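Local coordinates for hypothetical protein (PDB 1SFS) that is of unknown function but contains a glycoside hydrolase-like domain and is possibly a bacterial lysozyme, at residues A136-W141 with A164-E169; A140-L145 with V179-W184. All blocks are in the same frame, centred on the assembly; numbering follows the deposited sequence.

Contact 1 of 2, residues A136-W141 with A164-E169; sequences AWIAAW and AAAYCE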
ATOM      1  N   ALA A 136      -5.800  15.484  10.517  1.00  8.73           N
ATOM      2  CA  ALA A 136      -6.580  16.129   9.461  1.00  9.28           C
ATOM      3  C   ALA A 136      -6.244  15.574   8.092  1.00  8.26           C
ATOM      4  O   ALA A 136      -7.129  15.455   7.250  1.00  8.67           O
ATOM      5  CB  ALA A 136      -6.397  17.658   9.505  1.00 11.27           C
ATOM      6  N   TRP A 137      -4.979  15.297   7.835  1.00  8.36           N
ATOM      7  CA  TRP A 137      -4.604  14.738   6.532  1.00  8.25           C
ATOM      8  C   TRP A 137      -5.252  13.375   6.325  1.00  7.71           C
ATOM      9  O   TRP A 137      -5.782  13.073   5.263  1.00  7.92           O
ATOM     10  CB  TRP A 137      -3.073  14.644   6.436  1.00  8.53           C
ATOM     11  CG  TRP A 137      -2.544  14.321   5.088  1.00  8.71           C
ATOM     12  CD1 TRP A 137      -1.991  15.269   4.237  1.00  9.86           C
ATOM     13  CD2 TRP A 137      -2.468  13.079   4.413  1.00  8.63           C
ATOM     14  NE1 TRP A 137      -1.580  14.662   3.080  1.00  9.93           N
ATOM     15  CE2 TRP A 137      -1.863  13.336   3.151  1.00  9.32           C
ATOM     16  CE3 TRP A 137      -2.826  11.770   4.681  1.00  9.21           C
ATOM     17  CZ2 TRP A 137      -1.631  12.326   2.203  1.00 10.74           C
ATOM     18  CZ3 TRP A 137      -2.609  10.776   3.741  1.00 10.55           C
ATOM     19  CH2 TRP A 137      -2.030  11.082   2.524  1.00 11.24           C
ATOM     20  N   ILE A 138      -5.180  12.530   7.358  1.00  7.77           N
ATOM     21  CA  ILE A 138      -5.778  11.198   7.297  1.00  7.56           C
ATOM     22  C   ILE A 138      -7.274  11.306   7.063  1.00  7.46           C
ATOM     23  O   ILE A 138      -7.835  10.578   6.223  1.00  8.09           O
ATOM     24  CB  ILE A 138      -5.441  10.390   8.531  1.00  7.84           C
ATOM     25  CG1 ILE A 138      -3.954  10.108   8.614  1.00  9.26           C
ATOM     26  CG2 ILE A 138      -6.250   9.093   8.573  1.00  8.90           C
ATOM     27  CD1 ILE A 138      -3.475   9.372   9.822  1.00 11.20           C
ATOM     28  N   ALA A 139      -7.949  12.187   7.783  1.00  8.07           N
ATOM     29  CA  ALA A 139      -9.365  12.415   7.557  1.00  8.15           C
ATOM     30  C   ALA A 139      -9.640  12.790   6.117  1.00  7.98           C
ATOM     31  O   ALA A 139     -10.589  12.268   5.518  1.00  8.62           O
ATOM     32  CB  ALA A 139      -9.877  13.531   8.488  1.00 10.08           C
ATOM     33  N   ALA A 140      -8.860  13.721   5.559  1.00  8.05           N
ATOM     34  CA  ALA A 140      -9.097  14.137   4.183  1.00  8.76           C
ATOM     35  C   ALA A 140      -8.877  13.002   3.209  1.00  8.27           C
ATOM     36  O   ALA A 140      -9.605  12.882   2.214  1.00  8.86           O
ATOM     37  CB  ALA A 140      -8.180  15.314   3.839  1.00  9.95           C
ATOM     38  N   TRP A 141      -7.847  12.206   3.420  1.00  7.81           N
ATOM     39  CA  TRP A 141      -7.610  11.048   2.528  1.00  8.04           C
ATOM     40  C   TRP A 141      -8.812  10.158   2.485  1.00  8.10           C
ATOM     41  O   TRP A 141      -9.336   9.784   1.433  1.00  9.16           O
ATOM     42  CB  TRP A 141      -6.313  10.372   2.998  1.00  8.29           C
ATOM     43  CG  TRP A 141      -5.978   9.116   2.210  1.00  7.16           C
ATOM     44  CD1 TRP A 141      -6.177   7.856   2.616  1.00  7.91           C
ATOM     45  CD2 TRP A 141      -5.346   9.057   0.933  1.00  7.38           C
ATOM     46  NE1 TRP A 141      -5.756   6.964   1.642  1.00  8.03           N
ATOM     47  CE2 TRP A 141      -5.235   7.676   0.624  1.00  7.28           C
ATOM     48  CE3 TRP A 141      -4.849   9.997   0.034  1.00  8.60           C
ATOM     49  CZ2 TRP A 141      -4.665   7.249  -0.580  1.00  8.44           C
ATOM     50  CZ3 TRP A 141      -4.283   9.541  -1.136  1.00  9.93           C
ATOM     51  CH2 TRP A 141      -4.197   8.182  -1.420  1.00  9.54           C
ATOM     52  N   ALA A 164       0.768   6.617  14.094  1.00  9.34           N
ATOM     53  CA  ALA A 164      -0.200   5.911  14.943  1.00  9.83           C
ATOM     54  C   ALA A 164      -1.080   6.895  15.742  1.00  9.86           C
ATOM     55  O   ALA A 164      -2.292   6.675  15.812  1.00 10.33           O
ATOM     56  CB  ALA A 164       0.527   4.953  15.867  1.00 12.65           C
ATOM     57  N   ALA A 165      -0.489   7.913  16.323  1.00 10.14           N
ATOM     58  CA  ALA A 165      -1.283   8.871  17.086  1.00 10.50           C
ATOM     59  C   ALA A 165      -2.223   9.627  16.177  1.00  9.32           C
ATOM     60  O   ALA A 165      -3.371   9.926  16.566  1.00 10.20           O
ATOM     61  CB  ALA A 165      -0.386   9.790  17.914  1.00 13.47           C
ATOM     62  N   ALA A 166      -1.764  10.035  14.986  1.00  8.76           N
ATOM     63  CA  ALA A 166      -2.607  10.743  14.045  1.00  8.62           C
ATOM     64  C   ALA A 166      -3.809   9.909  13.626  1.00  7.49           C
ATOM     65  O   ALA A 166      -4.933  10.390  13.545  1.00  7.74           O
ATOM     66  CB  ALA A 166      -1.776  11.168  12.833  1.00 10.02           C
ATOM     67  N   TYR A 167      -3.546   8.627  13.324  1.00  7.28           N
ATOM     68  CA  TYR A 167      -4.578   7.718  12.944  1.00  6.72           C
ATOM     69  C   TYR A 167      -5.589   7.545  14.054  1.00  6.83           C
ATOM     70  O   TYR A 167      -6.798   7.597  13.838  1.00  7.15           O
ATOM     71  CB  TYR A 167      -3.940   6.344  12.515  1.00  7.56           C
ATOM     72  CG  TYR A 167      -4.985   5.305  12.254  1.00  7.24           C
ATOM     73  CD1 TYR A 167      -5.685   5.240  11.041  1.00  7.34           C
ATOM     74  CD2 TYR A 167      -5.312   4.397  13.251  1.00  7.16           C
ATOM     75  CE1 TYR A 167      -6.667   4.274  10.856  1.00  7.39           C
ATOM     76  CE2 TYR A 167      -6.312   3.472  13.069  1.00  7.58           C
ATOM     77  CZ  TYR A 167      -6.981   3.401  11.869  1.00  7.53           C
ATOM     78  OH  TYR A 167      -8.010   2.502  11.665  1.00  8.22           O
ATOM     79  N   CYS A 168      -5.111   7.310  15.284  1.00  7.05           N
ATOM     80  CA  CYS A 168      -6.057   7.070  16.397  1.00  7.27           C
ATOM     81  C   CYS A 168      -6.860   8.338  16.696  1.00  7.02           C
ATOM     82  O   CYS A 168      -8.061   8.214  17.012  1.00  7.68           O
ATOM     83  CB  CYS A 168      -5.376   6.507  17.588  1.00  9.26           C
ATOM     84  SG  CYS A 168      -4.768   4.790  17.302  1.00 13.27           S
ATOM     85  N   GLU A 169      -6.275   9.532  16.575  1.00  7.16           N
ATOM     86  CA  GLU A 169      -7.056  10.745  16.737  1.00  7.50           C
ATOM     87  C   GLU A 169      -8.094  10.828  15.643  1.00  7.20           C
ATOM     88  O   GLU A 169      -9.274  11.166  15.893  1.00  8.12           O
ATOM     89  CB  GLU A 169      -6.150  11.963  16.727  1.00  7.65           C
ATOM     90  CG  GLU A 169      -6.909  13.260  16.669  1.00  9.40           C
ATOM     91  CD  GLU A 169      -6.085  14.518  16.616  1.00 10.81           C
ATOM     92  OE1 GLU A 169      -6.720  15.615  16.410  1.00 12.60           O
ATOM     93  OE2 GLU A 169      -4.857  14.447  16.829  1.00 13.80           O
TER
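The hydroxyl of Y167 is hydrogen-bonded to the backbone carbonyl of S209, which holds the far end of the side chain while its root meets I138; CG stands anti to the backbone N (chi1 174°). What crosses between the helices is apolar and comes through one methyl group. I138 accounts for 68 of the 118 Å² buried here. Its CG1 lies beside the backbone N (chi1 -65°) and the chain then runs extended (chi2 177°), which carries CD1 out onto the backbone of 164-169. There I138 CD1 comes 3.6 Å from Y167 N and 3.9 Å from A166 C. Two beta carbons complete the seat: A166 CB at 3.9 Å from I138 CD1, and Y167 CB at 4.1 Å from that same methyl. The closest CA approach of the two segments, I138 CA to Y167 CA, is 6.7 Å. In the chain, helices 135-145 and 163-173 flank strand 151-156, as successive helices do in a beta/alpha barrel, the fold expected for this family. Y167 also packs on L154 of that strand, and V177 of helix 176-180 touches both I138 and Y167. Behind the contact, C168 ties its helix to C208 by a disulfide.

Contact 2 of 2, residues A140-L145 with V179-W184; sequences AWVETL and VQAVIW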
ATOM      1  N   ALA A 140      -8.860  13.721   5.559  1.00  8.05           N
ATOM      2  CA  ALA A 140      -9.097  14.137   4.183  1.00  8.76           C
ATOM      3  C   ALA A 140      -8.877  13.002   3.209  1.00  8.27           C
ATOM      4  O   ALA A 140      -9.605  12.882   2.214  1.00  8.86           O
ATOM      5  CB  ALA A 140      -8.180  15.314   3.839  1.00  9.95           C
ATOM      6  N   TRP A 141      -7.847  12.206   3.420  1.00  7.81           N
ATOM      7  CA  TRP A 141      -7.610  11.048   2.528  1.00  8.04           C
ATOM      8  C   TRP A 141      -8.812  10.158   2.485  1.00  8.10           C
ATOM      9  O   TRP A 141      -9.336   9.784   1.433  1.00  9.16           O
ATOM     10  CB  TRP A 141      -6.313  10.372   2.998  1.00  8.29           C
ATOM     11  CG  TRP A 141      -5.978   9.116   2.210  1.00  7.16           C
ATOM     12  CD1 TRP A 141      -6.177   7.856   2.616  1.00  7.91           C
ATOM     13  CD2 TRP A 141      -5.346   9.057   0.933  1.00  7.38           C
ATOM     14  NE1 TRP A 141      -5.756   6.964   1.642  1.00  8.03           N
ATOM     15  CE2 TRP A 141      -5.235   7.676   0.624  1.00  7.28           C
ATOM     16  CE3 TRP A 141      -4.849   9.997   0.034  1.00  8.60           C
ATOM     17  CZ2 TRP A 141      -4.665   7.249  -0.580  1.00  8.44           C
ATOM     18  CZ3 TRP A 141      -4.283   9.541  -1.136  1.00  9.93           C
ATOM     19  CH2 TRP A 141      -4.197   8.182  -1.420  1.00  9.54           C
ATOM     20  N   VAL A 142      -9.300   9.787   3.685  1.00  7.81           N
ATOM     21  CA  VAL A 142     -10.457   8.914   3.788  1.00  8.36           C
ATOM     22  C   VAL A 142     -11.701   9.550   3.205  1.00  8.59           C
ATOM     23  O   VAL A 142     -12.435   8.949   2.394  1.00  9.54           O
ATOM     24  CB  VAL A 142     -10.658   8.536   5.271  1.00  8.92           C
ATOM     25  CG1 VAL A 142     -11.995   7.849   5.502  1.00 10.99           C
ATOM     26  CG2 VAL A 142      -9.509   7.653   5.738  1.00  9.49           C
ATOM     27  N   GLU A 143     -12.054  10.782   3.593  0.54  8.78           N
ATOM     28  CA  GLU A 143     -13.332  11.398   3.219  0.54  9.35           C
ATOM     29  C   GLU A 143     -13.339  11.737   1.749  0.54  9.91           C
ATOM     30  O   GLU A 143     -14.400  11.661   1.084  0.54 12.21           O
ATOM     31  CB  GLU A 143     -13.638  12.633   4.064  0.54  9.64           C
ATOM     32  CG  GLU A 143     -13.818  12.418   5.545  0.54  9.81           C
ATOM     33  CD  GLU A 143     -14.060  13.694   6.338  0.54 13.28           C
ATOM     34  OE1 GLU A 143     -13.301  13.919   7.270  0.54 11.70           O
ATOM     35  OE2 GLU A 143     -15.138  14.323   6.038  0.54 19.56           O
ATOM     36  N   THR A 144     -12.209  12.145   1.185  1.00  9.19           N
ATOM     37  CA  THR A 144     -12.179  12.513  -0.199  1.00 10.31           C
ATOM     38  C   THR A 144     -12.344  11.306  -1.101  1.00 10.18           C
ATOM     39  O   THR A 144     -12.963  11.374  -2.179  1.00 11.21           O
ATOM     40  CB  THR A 144     -10.873  13.262  -0.525  1.00 10.35           C
ATOM     41  OG1 THR A 144     -10.759  14.379   0.346  1.00 11.73           O
ATOM     42  CG2 THR A 144     -10.828  13.810  -1.962  1.00 14.07           C
ATOM     43  N   LEU A 145     -11.804  10.161  -0.663  0.56  9.68           N
ATOM     44  CA  LEU A 145     -11.920   8.949  -1.462  0.56  9.20           C
ATOM     45  C   LEU A 145     -13.361   8.444  -1.505  0.56 10.17           C
ATOM     46  O   LEU A 145     -13.764   7.914  -2.532  0.56  9.09           O
ATOM     47  CB  LEU A 145     -10.984   7.856  -0.965  0.56  8.01           C
ATOM     48  CG  LEU A 145      -9.536   8.027  -1.458  0.56 11.76           C
ATOM     49  CD1 LEU A 145      -8.695   6.771  -1.196  0.56 14.57           C
ATOM     50  CD2 LEU A 145      -9.499   8.320  -2.890  0.56 11.66           C
ATOM     51  N   VAL A 179     -13.539   2.208   9.934  1.00  8.94           N
ATOM     52  CA  VAL A 179     -14.358   1.347   9.114  1.00 10.01           C
ATOM     53  C   VAL A 179     -13.776   1.246   7.711  1.00  9.30           C
ATOM     54  O   VAL A 179     -13.659   0.165   7.135  1.00 11.37           O
ATOM     55  CB  VAL A 179     -15.812   1.850   9.078  1.00 11.64           C
ATOM     56  CG1 VAL A 179     -16.663   0.996   8.150  1.00 14.36           C
ATOM     57  CG2 VAL A 179     -16.405   1.871  10.489  1.00 13.94           C
ATOM     58  N   GLN A 180     -13.476   2.377   7.122  1.00  8.41           N
ATOM     59  CA  GLN A 180     -13.103   2.446   5.700  1.00  8.80           C
ATOM     60  C   GLN A 180     -11.648   2.177   5.466  1.00  7.97           C
ATOM     61  O   GLN A 180     -11.286   1.564   4.455  1.00  9.63           O
ATOM     62  CB  GLN A 180     -13.464   3.822   5.106  1.00  8.99           C
ATOM     63  CG  GLN A 180     -14.964   4.197   5.192  1.00 10.93           C
ATOM     64  CD  GLN A 180     -15.921   3.268   4.531  1.00 13.19           C
ATOM     65  OE1 GLN A 180     -15.583   2.739   3.486  1.00 16.10           O
ATOM     66  NE2 GLN A 180     -17.104   3.118   5.073  1.00 17.27           N
ATOM     67  N   ALA A 181     -10.736   2.704   6.271  1.00  8.02           N
ATOM     68  CA  ALA A 181      -9.318   2.591   5.967  1.00  7.75           C
ATOM     69  C   ALA A 181      -8.808   1.179   6.178  1.00  7.23           C
ATOM     70  O   ALA A 181      -9.199   0.470   7.114  1.00  8.17           O
ATOM     71  CB  ALA A 181      -8.483   3.547   6.795  1.00  9.22           C
ATOM     72  N   VAL A 182      -7.865   0.788   5.331  1.00  6.64           N
ATOM     73  CA  VAL A 182      -7.090  -0.430   5.468  1.00  6.77           C
ATOM     74  C   VAL A 182      -5.630  -0.060   5.621  1.00  6.46           C
ATOM     75  O   VAL A 182      -5.125   0.749   4.841  1.00  7.46           O
ATOM     76  CB  VAL A 182      -7.320  -1.370   4.276  1.00  7.36           C
ATOM     77  CG1 VAL A 182      -6.439  -2.587   4.353  1.00  7.97           C
ATOM     78  CG2 VAL A 182      -8.782  -1.749   4.186  1.00  8.84           C
ATOM     79  N   ILE A 183      -4.970  -0.630   6.625  1.00  6.35           N
ATOM     80  CA  ILE A 183      -3.572  -0.360   6.880  1.00  6.65           C
ATOM     81  C   ILE A 183      -2.686  -1.490   6.339  1.00  6.53           C
ATOM     82  O   ILE A 183      -2.959  -2.667   6.543  1.00  7.23           O
ATOM     83  CB  ILE A 183      -3.311  -0.123   8.387  1.00  7.06           C
ATOM     84  CG1 ILE A 183      -4.042   1.143   8.858  1.00  8.90           C
ATOM     85  CG2 ILE A 183      -1.829  -0.040   8.703  1.00  8.60           C
ATOM     86  CD1 ILE A 183      -3.936   1.402  10.345  1.00  9.23           C
ATOM     87  N   TRP A 184      -1.632  -1.048   5.670  1.00  6.41           N
ATOM     88  CA  TRP A 184      -0.480  -1.841   5.284  1.00  6.48           C
ATOM     89  C   TRP A 184       0.643  -1.419   6.224  1.00  6.38           C
ATOM     90  O   TRP A 184       1.157  -0.309   6.119  1.00  7.64           O
ATOM     91  CB  TRP A 184      -0.154  -1.566   3.811  1.00  6.69           C
ATOM     92  CG  TRP A 184       1.025  -2.290   3.236  1.00  7.17           C
ATOM     93  CD1 TRP A 184       1.862  -3.201   3.801  1.00  7.29           C
ATOM     94  CD2 TRP A 184       1.472  -2.093   1.902  1.00  7.47           C
ATOM     95  NE1 TRP A 184       2.802  -3.608   2.883  1.00  8.21           N
ATOM     96  CE2 TRP A 184       2.601  -2.944   1.721  1.00  8.01           C
ATOM     97  CE3 TRP A 184       1.029  -1.294   0.859  1.00  9.72           C
ATOM     98  CZ2 TRP A 184       3.296  -3.000   0.511  1.00  9.55           C
ATOM     99  CZ3 TRP A 184       1.724  -1.352  -0.318  1.00 13.33           C
ATOM    100  CH2 TRP A 184       2.838  -2.197  -0.475  1.00 12.47           C
TER
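V142 meets Q180 and A181 with a different methyl for each, and these three residues supply all 85 Å² of the interface. V142 contributes 45 Å² of it, and its CA and that of A181 are 6.8 Å apart. The torsion chi1 of 169° sets CG1 anti to the backbone N, and this branch lies 4.3 Å from Q180 CB. The other branch, CG2, approaches A181 CB at 4.4 Å. Both separations are at the long end of van der Waals range, which marks a light contact of methyls against beta carbons. Q180 takes part with the base of its side chain alone: CB is directed at the helix, but the chain then folds away, and NE2 is hydrogen-bonded to Q176 OE1 one helical turn back. A181 is where the backbone changes course. Helix 176-180 ends before it, and its psi of 145° turns the chain into strand 182-185. In the beta/alpha barrel expected for this family, V142 therefore packs an outer helix against the corner at which the chain enters a strand of the wall. The carbonyls of that corner are held from neighbouring strands, Q180 O by R151 NE and A181 O by N211 ND2. On helix 135-145, in the turn that includes V142, A140 O takes two donors from opposite faces of its carbonyl plane: T144 N at 2.9 Å, the regular helical bond, and T144 OG1 at 2.7 Å, tilted 25° from the plane.

Overall arrangement
The segments 136-141 and 140-145 overlap at A140 and W141, neither of which touches across either contact, and the contact centres are about 9 Å apart. From this one helix, I138 reaches helix 163-173 and V142, one turn on, reaches the end of helix 176-180. The two contacts also touch directly, Y167 CZ lying 3.9 Å from I183 CD1. The centre of contact 2 lies nearer the chain's centre (about 12 Å) than that of contact 1 (about 16 Å), although Q180 makes it less completely buried. A bound phosphate, probably from the crystallisation liquor though such ions can mark pockets, has its nearest atom about 4 Å from the A166 side chain. With the function unestablished, neither contact can be assigned to an active site.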